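Local coordinates for allantoin racemase (Pseudomonas fluorescens, PDB 5LG5), which interconverts the two enantiomers of allantoin, and probably also racemises related 5-monosubstituted hydantoins, at residues R2-V8 / F68-A74; F48-L52 / Y76-G80; R81-L87 / T224-P228; V120-E124 / S138-S142. All coordinates share one frame; numbering follows the deposited sequence.

Contact 1: residues R2-V8 / F68-A74; sequences RILVVNV and FDAVIQA
Phe68 turns its ring to Leu4 with CG held between its own backbone N and carbonyl carbon (chi1 56°), while Leu4 CG lies beside its backbone N (chi1 -73°) and sends both methyls to the phenylalanine. Leu4 CD2 sits over the middle of one ring face, a CH-pi contact 3.4 Å from the Phe68 centroid, and Leu4 CD1 rests on Phe68 CB. With a serine in place of Phe68 the ring face would be gone, and a gap would probably open over Leu4 CD2. Asp69 grips the Arg2 backbone twice. Its N donates to Arg2 O at 2.7 Å in the carbonyl plane, and Arg2 N returns a nearly straight bond of 2.7 Å to the anti lone pair of Asp69 OD2. The Arg2 guanidinium goes to Glu31 and to Pro67 O. Strands 2-7 and 70-74 run parallel, stitched by Leu4 N to Ala70 O, Ile72 N to Leu4 O (2.6 Å), Val6 N to Ile72 O and Ala74 N to Val6 O. Val5 and Ala74 face helix 12-25; Val6 and Gln73 face helix 47-63. At the far end a water donates to both Asn7 OD1 and Ala74 O, and Asn7 ND2 bonds Thr15 OG1. Ile3, Val5 and Asn7 bond strand 31-35 on the other flank, so backbone polarity is spent within the sheet of this alpha/beta fold, leaving mostly apolar side chains for the helices on both faces.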
loop_
_atom_site.group_PDB
_atom_site.type_symbol
_atom_site.label_atom_id
_atom_site.label_comp_id
_atom_site.label_asym_id
_atom_site.label_seq_id
_atom_site.Cartn_x
_atom_site.Cartn_y
_atom_site.Cartn_z
ATOM N N ARG E 2 9.466 -25.918 -28.414
ATOM C CA ARG E 2 9.339 -24.746 -29.270
ATOM C C ARG E 2 8.690 -23.585 -28.528
ATOM O O ARG E 2 7.605 -23.724 -27.952
ATOM C CB ARG E 2 8.548 -25.062 -30.546
ATOM C CG ARG E 2 8.299 -23.815 -31.397
ATOM C CD ARG E 2 7.524 -24.126 -32.672
ATOM N NE ARG E 2 8.351 -24.852 -33.632
ATOM C CZ ARG E 2 8.090 -26.079 -34.065
ATOM N NH1 ARG E 2 7.013 -26.724 -33.627
ATOM N NH2 ARG E 2 8.910 -26.660 -34.930
ATOM N N ILE E 3 9.366 -22.440 -28.550
ATOM C CA ILE E 3 8.858 -21.239 -27.907
ATOM C C ILE E 3 8.634 -20.165 -28.949
ATOM O O ILE E 3 9.557 -19.829 -29.699
ATOM C CB ILE E 3 9.846 -20.707 -26.832
ATOM C CG1 ILE E 3 10.197 -21.814 -25.827
ATOM C CG2 ILE E 3 9.285 -19.505 -26.110
ATOM C CD1 ILE E 3 11.180 -21.365 -24.759
ATOM N N LEU E 4 7.401 -19.665 -29.033
ATOM C CA LEU E 4 7.096 -18.508 -29.868
ATOM C C LEU E 4 7.529 -17.266 -29.122
ATOM O O LEU E 4 7.267 -17.129 -27.929
ATOM C CB LEU E 4 5.606 -18.397 -30.221
ATOM C CG LEU E 4 4.911 -19.325 -31.229
ATOM C CD1 LEU E 4 5.667 -20.609 -31.489
ATOM C CD2 LEU E 4 3.468 -19.601 -30.837
ATOM N N VAL E 5 8.251 -16.402 -29.824
ATOM C CA VAL E 5 8.657 -15.121 -29.306
ATOM C C VAL E 5 8.003 -14.076 -30.190
ATOM O O VAL E 5 8.389 -13.909 -31.341
ATOM C CB VAL E 5 10.178 -15.013 -29.310
ATOM C CG1 VAL E 5 10.628 -13.699 -28.686
ATOM C CG2 VAL E 5 10.756 -16.195 -28.541
ATOM N N VAL E 6 6.982 -13.404 -29.666
ATOM C CA VAL E 6 6.133 -12.564 -30.496
ATOM C C VAL E 6 6.409 -11.089 -30.276
ATOM O O VAL E 6 6.305 -10.571 -29.165
ATOM C CB VAL E 6 4.644 -12.859 -30.241
ATOM C CG1 VAL E 6 3.789 -12.179 -31.287
ATOM C CG2 VAL E 6 4.405 -14.356 -30.272
ATOM N N ASN E 7 6.809 -10.423 -31.346
ATOM C CA ASN E 7 7.005 -8.987 -31.324
ATOM C C ASN E 7 5.635 -8.357 -31.088
ATOM O O ASN E 7 4.617 -8.901 -31.533
ATOM C CB ASN E 7 7.584 -8.562 -32.669
ATOM C CG ASN E 7 8.066 -7.121 -32.694
ATOM O OD1 ASN E 7 7.940 -6.373 -31.719
ATOM N ND2 ASN E 7 8.603 -6.718 -33.842
ATOM N N VAL E 8 5.576 -7.234 -30.385
ATOM C CA VAL E 8 4.280 -6.600 -30.170
ATOM C C VAL E 8 4.001 -5.648 -31.316
ATOM O O VAL E 8 2.839 -5.288 -31.577
ATOM C CB VAL E 8 4.197 -5.837 -28.834
ATOM C CG1 VAL E 8 4.108 -6.824 -27.656
ATOM C CG2 VAL E 8 5.404 -4.910 -28.676
ATOM N N PHE E 68 3.687 -25.797 -30.215
ATOM C CA PHE E 68 4.595 -24.977 -29.405
ATOM C C PHE E 68 4.343 -25.208 -27.912
ATOM O O PHE E 68 3.258 -25.658 -27.515
ATOM C CB PHE E 68 4.515 -23.483 -29.774
ATOM C CG PHE E 68 3.124 -22.886 -29.695
ATOM C CD1 PHE E 68 2.705 -22.205 -28.551
ATOM C CD2 PHE E 68 2.251 -22.978 -30.774
ATOM C CE1 PHE E 68 1.416 -21.643 -28.478
ATOM C CE2 PHE E 68 0.972 -22.423 -30.718
ATOM C CZ PHE E 68 0.551 -21.744 -29.565
ATOM N N ASP E 69 5.361 -24.941 -27.094
ATOM C CA ASP E 69 5.331 -25.333 -25.692
ATOM C C ASP E 69 5.228 -24.161 -24.740
ATOM O O ASP E 69 4.960 -24.348 -23.564
ATOM C CB ASP E 69 6.563 -26.163 -25.341
ATOM C CG ASP E 69 6.724 -27.352 -26.248
ATOM O OD1 ASP E 69 6.103 -28.397 -25.963
ATOM O OD2 ASP E 69 7.445 -27.216 -27.271
ATOM N N ALA E 70 5.470 -22.963 -25.260
ATOM C CA ALA E 70 5.436 -21.753 -24.470
ATOM C C ALA E 70 5.388 -20.583 -25.421
ATOM O O ALA E 70 5.695 -20.726 -26.613
ATOM C CB ALA E 70 6.670 -21.662 -23.563
ATOM N N VAL E 71 4.981 -19.430 -24.903
ATOM C CA VAL E 71 4.925 -18.219 -25.699
ATOM C C VAL E 71 5.527 -17.073 -24.919
ATOM O O VAL E 71 5.245 -16.897 -23.723
ATOM C CB VAL E 71 3.471 -17.854 -26.111
ATOM C CG1 VAL E 71 3.444 -16.487 -26.803
ATOM C CG2 VAL E 71 2.870 -18.935 -27.020
ATOM N N ILE E 72 6.386 -16.308 -25.584
ATOM C CA ILE E 72 6.953 -15.102 -24.995
ATOM C C ILE E 72 6.403 -13.896 -25.709
ATOM O O ILE E 72 6.484 -13.820 -26.942
ATOM C CB ILE E 72 8.482 -15.047 -25.095
ATOM C CG1 ILE E 72 9.140 -16.142 -24.255
ATOM C CG2 ILE E 72 8.980 -13.679 -24.638
ATOM C CD1 ILE E 72 10.658 -16.248 -24.500
ATOM N N GLN E 73 5.830 -12.964 -24.952
ATOM C CA GLN E 73 5.403 -11.707 -25.532
ATOM C C GLN E 73 6.521 -10.683 -25.374
ATOM O O GLN E 73 6.859 -10.274 -24.258
ATOM C CB GLN E 73 4.088 -11.212 -24.920
ATOM C CG GLN E 73 3.681 -9.849 -25.453
ATOM C CD GLN E 73 2.220 -9.537 -25.237
ATOM O OE1 GLN E 73 1.354 -10.392 -25.421
ATOM N NE2 GLN E 73 1.935 -8.304 -24.854
ATOM N N ALA E 74 7.102 -10.296 -26.507
ATOM C CA ALA E 74 8.328 -9.512 -26.514
ATOM C C ALA E 74 8.023 -8.050 -26.737
ATOM O O ALA E 74 8.345 -7.481 -27.785
ATOM C CB ALA E 74 9.284 -10.018 -27.586
HETATM O O HOH W 1 9.047 -5.233 -29.740
#

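Contact 2: residues F48-L52 / Y76-G80; sequences FESYL and YGEHG
Tyr51 lays its ring over the imidazole of His79 in an offset stack, the centroids of the Tyr51 and His79 rings 4.2 Å apart and the planes only 7° from parallel. The pair joins helix 47-63 to the loop that leads from strand 70-74 into helix 81-87, a strand-loop-helix connection of the alpha/beta fold. The overlap is at the rims: Tyr51 CE1 lies 3.5 Å from His79 CD2, and Tyr51 CZ is about as near to His79 NE2. The histidine's first torsion helps: CG stands beside the backbone N (chi1 -71°), which carries the ring to the helix. The phenol oxygen of Tyr51 reaches past the stack to Glu82 of the second subunit, so the same ring serves the subunit interface. With a leucine in place of Tyr51 the imidazole would lose its flat partner, and Glu82 of the second subunit would probably be left without the phenol it bonds.

Ser50 holds the backbone of the loop. His79 N donates to Ser50 OG at 2.9 Å, with an N-H...O angle of 159°, and the hydroxyl also lies against Glu78 CA and CB. His79 O in turn receives the Gln73 amide. Gly80 then takes the N-cap position of helix 81-87 with a positive phi, where a CB would run into the carbonyl O of His79. Beside the serine, a water lies 2.8 Å from Ser50 OG and donates a bond of 3.0 Å to Gly77 O.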
loop_
_atom_site.group_PDB
_atom_site.type_symbol
_atom_site.label_atom_id
_atom_site.label_comp_id
_atom_site.label_asym_id
_atom_site.label_seq_id
_atom_site.Cartn_x
_atom_site.Cartn_y
_atom_site.Cartn_z
ATOM N N PHE E 48 -3.393 3.295 -27.055
ATOM C CA PHE E 48 -4.109 2.819 -28.231
ATOM C C PHE E 48 -3.282 1.745 -28.928
ATOM O O PHE E 48 -3.775 0.652 -29.219
ATOM C CB PHE E 48 -4.410 3.971 -29.201
ATOM C CG PHE E 48 -4.682 3.517 -30.615
ATOM C CD1 PHE E 48 -5.842 2.821 -30.923
ATOM C CD2 PHE E 48 -3.761 3.769 -31.630
ATOM C CE1 PHE E 48 -6.097 2.397 -32.229
ATOM C CE2 PHE E 48 -4.001 3.350 -32.934
ATOM C CZ PHE E 48 -5.176 2.658 -33.234
ATOM N N GLU E 49 -2.012 2.050 -29.177
ATOM C CA GLU E 49 -1.132 1.092 -29.856
ATOM C C GLU E 49 -0.940 -0.176 -29.016
ATOM O O GLU E 49 -0.863 -1.279 -29.560
ATOM C CB GLU E 49 0.210 1.758 -30.207
ATOM C CG GLU E 49 0.058 2.912 -31.209
ATOM C CD GLU E 49 1.281 3.807 -31.298
ATOM O OE1 GLU E 49 2.291 3.530 -30.618
ATOM O OE2 GLU E 49 1.228 4.802 -32.049
ATOM N N SER E 50 -0.891 -0.019 -27.692
ATOM C CA SER E 50 -0.721 -1.169 -26.799
ATOM C C SER E 50 -1.931 -2.098 -26.847
ATOM O O SER E 50 -1.788 -3.324 -26.943
ATOM C CB SER E 50 -0.448 -0.721 -25.362
ATOM O OG SER E 50 -0.397 -1.850 -24.500
ATOM N N TYR E 51 -3.122 -1.508 -26.779
ATOM C CA TYR E 51 -4.356 -2.288 -26.889
ATOM C C TYR E 51 -4.457 -2.943 -28.258
ATOM O O TYR E 51 -4.902 -4.088 -28.397
ATOM C CB TYR E 51 -5.567 -1.396 -26.634
ATOM C CG TYR E 51 -5.881 -1.208 -25.165
ATOM C CD1 TYR E 51 -6.065 -2.304 -24.329
ATOM C CD2 TYR E 51 -5.963 0.060 -24.611
ATOM C CE1 TYR E 51 -6.354 -2.140 -22.984
ATOM C CE2 TYR E 51 -6.248 0.241 -23.253
ATOM C CZ TYR E 51 -6.441 -0.866 -22.450
ATOM O OH TYR E 51 -6.725 -0.702 -21.112
ATOM N N LEU E 52 -4.036 -2.200 -29.274
ATOM C CA LEU E 52 -3.971 -2.744 -30.618
ATOM C C LEU E 52 -2.997 -3.902 -30.673
ATOM O O LEU E 52 -3.280 -4.947 -31.249
ATOM C CB LEU E 52 -3.552 -1.646 -31.592
ATOM C CG LEU E 52 -3.461 -2.065 -33.059
ATOM C CD1 LEU E 52 -4.749 -2.735 -33.495
ATOM C CD2 LEU E 52 -3.146 -0.827 -33.907
ATOM N N TYR E 76 7.703 -4.367 -24.097
ATOM C CA TYR E 76 7.790 -3.877 -22.733
ATOM C C TYR E 76 6.656 -2.946 -22.322
ATOM O O TYR E 76 6.512 -1.847 -22.863
ATOM C CB TYR E 76 9.163 -3.251 -22.462
ATOM C CG TYR E 76 9.628 -3.520 -21.062
ATOM C CD1 TYR E 76 10.484 -4.583 -20.789
ATOM C CD2 TYR E 76 9.148 -2.764 -19.991
ATOM C CE1 TYR E 76 10.896 -4.854 -19.492
ATOM C CE2 TYR E 76 9.550 -3.021 -18.697
ATOM C CZ TYR E 76 10.423 -4.070 -18.448
ATOM O OH TYR E 76 10.816 -4.327 -17.146
ATOM N N GLY E 77 5.821 -3.422 -21.398
ATOM C CA GLY E 77 4.773 -2.594 -20.826
ATOM C C GLY E 77 3.488 -2.574 -21.636
ATOM O O GLY E 77 2.665 -1.672 -21.470
ATOM N N GLU E 78 3.333 -3.533 -22.546
ATOM C CA GLU E 78 2.086 -3.657 -23.310
ATOM C C GLU E 78 1.061 -4.586 -22.696
ATOM O O GLU E 78 1.376 -5.456 -21.889
ATOM C CB GLU E 78 2.328 -4.072 -24.768
ATOM C CG GLU E 78 2.913 -2.986 -25.613
ATOM C CD GLU E 78 4.357 -2.709 -25.294
ATOM O OE1 GLU E 78 5.079 -3.683 -24.981
ATOM O OE2 GLU E 78 4.765 -1.518 -25.348
ATOM N N HIS E 79 -0.176 -4.396 -23.129
ATOM C CA HIS E 79 -1.271 -5.228 -22.702
ATOM C C HIS E 79 -1.261 -6.526 -23.482
ATOM O O HIS E 79 -0.553 -6.660 -24.489
ATOM C CB HIS E 79 -2.589 -4.513 -22.960
ATOM C CG HIS E 79 -2.838 -3.348 -22.053
ATOM N ND1 HIS E 79 -3.064 -3.488 -20.710
ATOM C CD2 HIS E 79 -2.941 -2.017 -22.322
ATOM C CE1 HIS E 79 -3.279 -2.295 -20.168
ATOM N NE2 HIS E 79 -3.207 -1.394 -21.128
ATOM N N GLY E 80 -2.058 -7.481 -23.007
ATOM C CA GLY E 80 -2.383 -8.661 -23.778
ATOM C C GLY E 80 -2.032 -10.001 -23.169
ATOM O O GLY E 80 -2.685 -10.999 -23.480
HETATM O O HOH W 2 -0.183 -0.694 -21.914
#

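Contact 3: residues R81-L87 / T224-P228; sequences REGLQEL and TYATP
Gln85 lies over one face of the Tyr225 ring, its OE1 3.5 Å from Tyr225 CZ toward the rim and its CB making a looser CH-pi contact. The Gln85 chain, extended beyond CG (chi2 177°), carries OE1 out along the ring. Thr224 CG2 takes the opposite face, and Glu82 CB touches Tyr225 CE1 obliquely at 3.6 Å. Glu86 comes in at the ring edge with CG, and its CA-H points straight at Tyr225 O. Pro228 then closes the far end, its CD 3.4 Å from Glu86 O and its CG against Leu87 CD2.

Behind them, Arg81 NH1 donates to Gln85 OE1 at 2.7 Å, close to the guanidinium plane but bent at the hydrogen (134°), holding the amide oxygen over the tyrosine. Arg81 NE is bound by Glu97 in a salt bridge. Lys221 NZ donates to Gln85 O, Glu86 O and Tyr225 O, tying the end of helix 81-87 to the loop, and a water donates to Glu86 O while accepting from Thr227 OG1.

Asn47 of the second subunit bonds Glu86 OE2, and Glu174 of the third subunit takes Thr224 OG1. Here a C-terminal loop docks on a short helix of the alpha/beta domain at a subunit interface, where Arg118 of the second subunit meets the Glu86 carboxylate and the carbonyls of Ala226 and Thr227.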
loop_
_atom_site.group_PDB
_atom_site.type_symbol
_atom_site.label_atom_id
_atom_site.label_comp_id
_atom_site.label_asym_id
_atom_site.label_seq_id
_atom_site.Cartn_x
_atom_site.Cartn_y
_atom_site.Cartn_z
ATOM N N ARG E 81 -1.034 -10.026 -22.288
ATOM C CA ARG E 81 -0.575 -11.276 -21.688
ATOM C C ARG E 81 -1.727 -12.115 -21.128
ATOM O O ARG E 81 -1.805 -13.317 -21.379
ATOM C CB ARG E 81 0.453 -11.021 -20.575
ATOM C CG ARG E 81 0.584 -12.215 -19.617
ATOM C CD ARG E 81 1.538 -11.981 -18.485
ATOM N NE ARG E 81 1.145 -10.857 -17.632
ATOM C CZ ARG E 81 0.160 -10.871 -16.738
ATOM N NH1 ARG E 81 -0.589 -11.951 -16.556
ATOM N NH2 ARG E 81 -0.076 -9.790 -16.009
ATOM N N GLU E 82 -2.621 -11.467 -20.385
ATOM C CA GLU E 82 -3.717 -12.168 -19.726
ATOM C C GLU E 82 -4.633 -12.847 -20.731
ATOM O O GLU E 82 -5.155 -13.922 -20.462
ATOM C CB GLU E 82 -4.548 -11.215 -18.862
ATOM C CG GLU E 82 -3.788 -10.443 -17.795
ATOM C CD GLU E 82 -3.413 -9.039 -18.248
ATOM O OE1 GLU E 82 -3.146 -8.834 -19.457
ATOM O OE2 GLU E 82 -3.450 -8.124 -17.397
ATOM N N GLY E 83 -4.805 -12.217 -21.890
ATOM C CA GLY E 83 -5.613 -12.782 -22.961
ATOM C C GLY E 83 -4.996 -14.055 -23.500
ATOM O O GLY E 83 -5.684 -15.070 -23.676
ATOM N N LEU E 84 -3.693 -14.003 -23.771
ATOM C CA LEU E 84 -2.963 -15.202 -24.198
ATOM C C LEU E 84 -3.131 -16.315 -23.174
ATOM O O LEU E 84 -3.344 -17.473 -23.537
ATOM C CB LEU E 84 -1.468 -14.918 -24.354
ATOM C CG LEU E 84 -0.812 -14.687 -25.727
ATOM C CD1 LEU E 84 -1.796 -14.804 -26.883
ATOM C CD2 LEU E 84 -0.058 -13.364 -25.751
ATOM N N GLN E 85 -3.013 -15.958 -21.895
ATOM C CA GLN E 85 -3.130 -16.939 -20.814
ATOM C C GLN E 85 -4.479 -17.653 -20.793
ATOM O O GLN E 85 -4.562 -18.828 -20.422
ATOM C CB GLN E 85 -2.810 -16.307 -19.454
ATOM C CG GLN E 85 -1.303 -16.034 -19.241
ATOM C CD GLN E 85 -1.020 -15.335 -17.929
ATOM O OE1 GLN E 85 -1.509 -14.232 -17.697
ATOM N NE2 GLN E 85 -0.244 -15.977 -17.053
ATOM N N GLU E 86 -5.539 -16.952 -21.173
ATOM C CA GLU E 86 -6.859 -17.587 -21.268
ATOM C C GLU E 86 -6.904 -18.472 -22.486
ATOM O O GLU E 86 -7.397 -19.593 -22.434
ATOM C CB GLU E 86 -7.949 -16.542 -21.408
ATOM C CG GLU E 86 -8.256 -15.790 -20.150
ATOM C CD GLU E 86 -9.477 -14.927 -20.307
ATOM O OE1 GLU E 86 -10.015 -14.872 -21.442
ATOM O OE2 GLU E 86 -9.870 -14.280 -19.310
ATOM N N LEU E 87 -6.401 -17.933 -23.597
ATOM C CA LEU E 87 -6.456 -18.617 -24.879
ATOM C C LEU E 87 -5.609 -19.882 -24.906
ATOM O O LEU E 87 -5.974 -20.861 -25.557
ATOM C CB LEU E 87 -5.994 -17.670 -25.984
ATOM C CG LEU E 87 -6.957 -16.508 -26.244
ATOM C CD1 LEU E 87 -6.307 -15.510 -27.169
ATOM C CD2 LEU E 87 -8.262 -17.049 -26.847
ATOM N N THR E 224 -9.214 -16.920 -13.258
ATOM C CA THR E 224 -8.989 -15.764 -14.107
ATOM C C THR E 224 -8.636 -16.151 -15.536
ATOM O O THR E 224 -9.155 -15.555 -16.486
ATOM C CB THR E 224 -7.865 -14.893 -13.547
ATOM O OG1 THR E 224 -8.142 -14.595 -12.175
ATOM C CG2 THR E 224 -7.721 -13.612 -14.342
ATOM N N TYR E 225 -7.810 -17.187 -15.680
ATOM C CA TYR E 225 -7.284 -17.577 -16.988
ATOM C C TYR E 225 -7.900 -18.850 -17.547
ATOM O O TYR E 225 -7.316 -19.527 -18.392
ATOM C CB TYR E 225 -5.763 -17.682 -16.922
ATOM C CG TYR E 225 -5.174 -16.391 -16.427
ATOM C CD1 TYR E 225 -5.496 -15.185 -17.040
ATOM C CD2 TYR E 225 -4.351 -16.364 -15.323
ATOM C CE1 TYR E 225 -4.990 -14.002 -16.579
ATOM C CE2 TYR E 225 -3.834 -15.175 -14.852
ATOM C CZ TYR E 225 -4.161 -14.004 -15.484
ATOM O OH TYR E 225 -3.652 -12.812 -15.026
ATOM N N ALA E 226 -9.086 -19.174 -17.057
ATOM C CA ALA E 226 -9.861 -20.274 -17.609
ATOM C C ALA E 226 -10.084 -20.057 -19.106
ATOM O O ALA E 226 -10.044 -18.922 -19.596
ATOM C CB ALA E 226 -11.198 -20.393 -16.888
ATOM N N THR E 227 -10.313 -21.149 -19.827
ATOM C CA THR E 227 -10.637 -21.082 -21.247
ATOM C C THR E 227 -11.786 -20.093 -21.469
ATOM O O THR E 227 -12.724 -20.054 -20.667
ATOM C CB THR E 227 -11.066 -22.471 -21.745
ATOM O OG1 THR E 227 -10.013 -23.411 -21.482
ATOM C CG2 THR E 227 -11.361 -22.442 -23.231
ATOM N N PRO E 228 -11.698 -19.247 -22.516
ATOM C CA PRO E 228 -12.860 -18.374 -22.702
ATOM C C PRO E 228 -14.118 -19.213 -22.855
ATOM O O PRO E 228 -14.056 -20.306 -23.433
ATOM C CB PRO E 228 -12.539 -17.624 -23.999
ATOM C CG PRO E 228 -11.011 -17.615 -24.054
ATOM C CD PRO E 228 -10.610 -18.949 -23.472
HETATM O O HOH W 3 -7.698 -22.667 -23.008
#

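Contact 4: residues V120-E124 / S138-S142; sequences VPLIE and SVRAS
Glu124 OE2 and Val139 N share one water, which donates to the carboxylate oxygen at 2.6 Å and accepts from the amide at 2.9 Å. This bridge lies within a beta-alpha-beta crossover, between its helix and its last strand: strand 110-114, helix 120-129 and strand 136-141 follow one another, and the helix lies against the sheet, the axes of the two short segments at 154° to each other. Strand 136-141 is outermost in its sheet within this chain; the backbones of Ser138 and Arg140 bond strand 110-114, whereas Val139 N turns to the water.

Between helix and strand the packing is apolar. Val139 points at the helix and sends its two methyls chiefly to different residues. CG1, placed opposite the backbone N (chi1 177°), reaches Ile123 CG2 at 3.9 Å, whereas CG2 lies along the aliphatic part of Glu124, near its CG. The glutamate therefore works twice, with its chain laid over a valine and its acid end on the water. Val120 slides past Val139 in the opposite direction, putting CG2 between Val139 CG1 and Ala141 CB.

Arg140 faces the other way, toward helix 153-171, where Asp171 binds its NE and also Ser138 OG. On the far side of the helix, Pro121 and Leu122 pack on Thr224 of the second subunit. Back at the sheet, Val120 uses its other methyl on the backbone: CG1 stands 3.6 Å from Val139 O.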
loop_
_atom_site.group_PDB
_atom_site.type_symbol
_atom_site.label_atom_id
_atom_site.label_comp_id
_atom_site.label_asym_id
_atom_site.label_seq_id
_atom_site.Cartn_x
_atom_site.Cartn_y
_atom_site.Cartn_z
ATOM N N VAL E 120 6.214 5.411 -19.952
ATOM C CA VAL E 120 6.589 5.178 -18.553
ATOM C C VAL E 120 5.398 4.801 -17.653
ATOM O O VAL E 120 5.465 3.805 -16.919
ATOM C CB VAL E 120 7.368 6.387 -17.969
ATOM C CG1 VAL E 120 7.370 6.356 -16.430
ATOM C CG2 VAL E 120 8.783 6.405 -18.516
ATOM N N PRO E 121 4.302 5.587 -17.706
ATOM C CA PRO E 121 3.183 5.184 -16.844
ATOM C C PRO E 121 2.563 3.840 -17.247
ATOM O O PRO E 121 2.038 3.134 -16.385
ATOM C CB PRO E 121 2.180 6.346 -16.982
ATOM C CG PRO E 121 2.579 7.074 -18.226
ATOM C CD PRO E 121 4.074 6.910 -18.322
ATOM N N LEU E 122 2.648 3.484 -18.523
ATOM C CA LEU E 122 2.152 2.192 -18.986
ATOM C C LEU E 122 2.963 1.064 -18.322
ATOM O O LEU E 122 2.412 0.065 -17.848
ATOM C CB LEU E 122 2.259 2.082 -20.512
ATOM C CG LEU E 122 1.418 2.958 -21.471
ATOM C CD1 LEU E 122 0.737 2.163 -22.576
ATOM C CD2 LEU E 122 0.454 3.875 -20.760
ATOM N N ILE E 123 4.284 1.213 -18.318
ATOM C CA ILE E 123 5.156 0.223 -17.676
ATOM C C ILE E 123 4.925 0.171 -16.169
ATOM O O ILE E 123 4.826 -0.910 -15.584
ATOM C CB ILE E 123 6.630 0.508 -18.004
ATOM C CG1 ILE E 123 6.824 0.371 -19.519
ATOM C CG2 ILE E 123 7.575 -0.418 -17.219
ATOM C CD1 ILE E 123 8.118 0.969 -20.032
ATOM N N GLU E 124 4.829 1.339 -15.548
ATOM C CA GLU E 124 4.516 1.426 -14.124
ATOM C C GLU E 124 3.217 0.663 -13.828
ATOM O O GLU E 124 3.154 -0.117 -12.880
ATOM C CB GLU E 124 4.403 2.886 -13.687
ATOM C CG GLU E 124 5.734 3.637 -13.674
ATOM C CD GLU E 124 5.560 5.119 -13.457
ATOM O OE1 GLU E 124 4.416 5.605 -13.644
ATOM O OE2 GLU E 124 6.562 5.798 -13.117
ATOM N N SER E 138 12.632 2.903 -10.114
ATOM C CA SER E 138 12.111 3.868 -11.073
ATOM C C SER E 138 11.935 3.245 -12.447
ATOM O O SER E 138 12.543 2.219 -12.776
ATOM C CB SER E 138 13.039 5.087 -11.182
ATOM O OG SER E 138 14.350 4.705 -11.563
ATOM N N VAL E 139 11.082 3.872 -13.244
ATOM C CA VAL E 139 11.012 3.591 -14.660
ATOM C C VAL E 139 11.391 4.871 -15.362
ATOM O O VAL E 139 10.748 5.902 -15.163
ATOM C CB VAL E 139 9.598 3.158 -15.072
ATOM C CG1 VAL E 139 9.515 2.924 -16.614
ATOM C CG2 VAL E 139 9.201 1.924 -14.289
ATOM N N ARG E 140 12.451 4.823 -16.156
ATOM C CA ARG E 140 12.972 6.029 -16.785
ATOM C C ARG E 140 12.983 5.926 -18.294
ATOM O O ARG E 140 13.268 4.865 -18.856
ATOM C CB ARG E 140 14.396 6.304 -16.313
ATOM C CG ARG E 140 14.503 6.672 -14.866
ATOM C CD ARG E 140 15.914 7.101 -14.558
ATOM N NE ARG E 140 15.951 7.886 -13.341
ATOM C CZ ARG E 140 16.112 9.200 -13.323
ATOM N NH1 ARG E 140 16.286 9.855 -14.463
ATOM N NH2 ARG E 140 16.123 9.843 -12.165
ATOM N N ALA E 141 12.719 7.050 -18.945
ATOM C CA ALA E 141 12.708 7.091 -20.396
ATOM C C ALA E 141 14.001 7.696 -20.928
ATOM O O ALA E 141 14.442 8.738 -20.467
ATOM C CB ALA E 141 11.504 7.893 -20.891
ATOM N N SER E 142 14.588 7.049 -21.921
ATOM C CA SER E 142 15.782 7.583 -22.558
ATOM C C SER E 142 15.430 8.818 -23.390
ATOM O O SER E 142 16.275 9.681 -23.608
ATOM C CB SER E 142 16.441 6.503 -23.414
ATOM O OG SER E 142 15.594 6.137 -24.479
HETATM O O HOH W 4 8.711 4.827 -11.910
#

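Contact 1 is sheet core, two neighbouring parallel strands zipped by backbone bonds and untouched by other chains. Contact 4 belongs to the second sheet, on the opposite side of the chain's centre, and packs helix on strand with methyl groups; it is only partly buried. Contacts 2 and 3 are buried and held by side chains, through rings, a serine and water; both reach the second subunit. Contact 3 is farthest out, about 18 Å from the chain's centre to its own, at a subunit interface. The loop of contact 2 runs into its helix. Contact 2 touches both contact 1 and contact 4, where Ile123 packs on Tyr76, while Gln73 OE1 of contact 1 packs on Leu84 of contact 3.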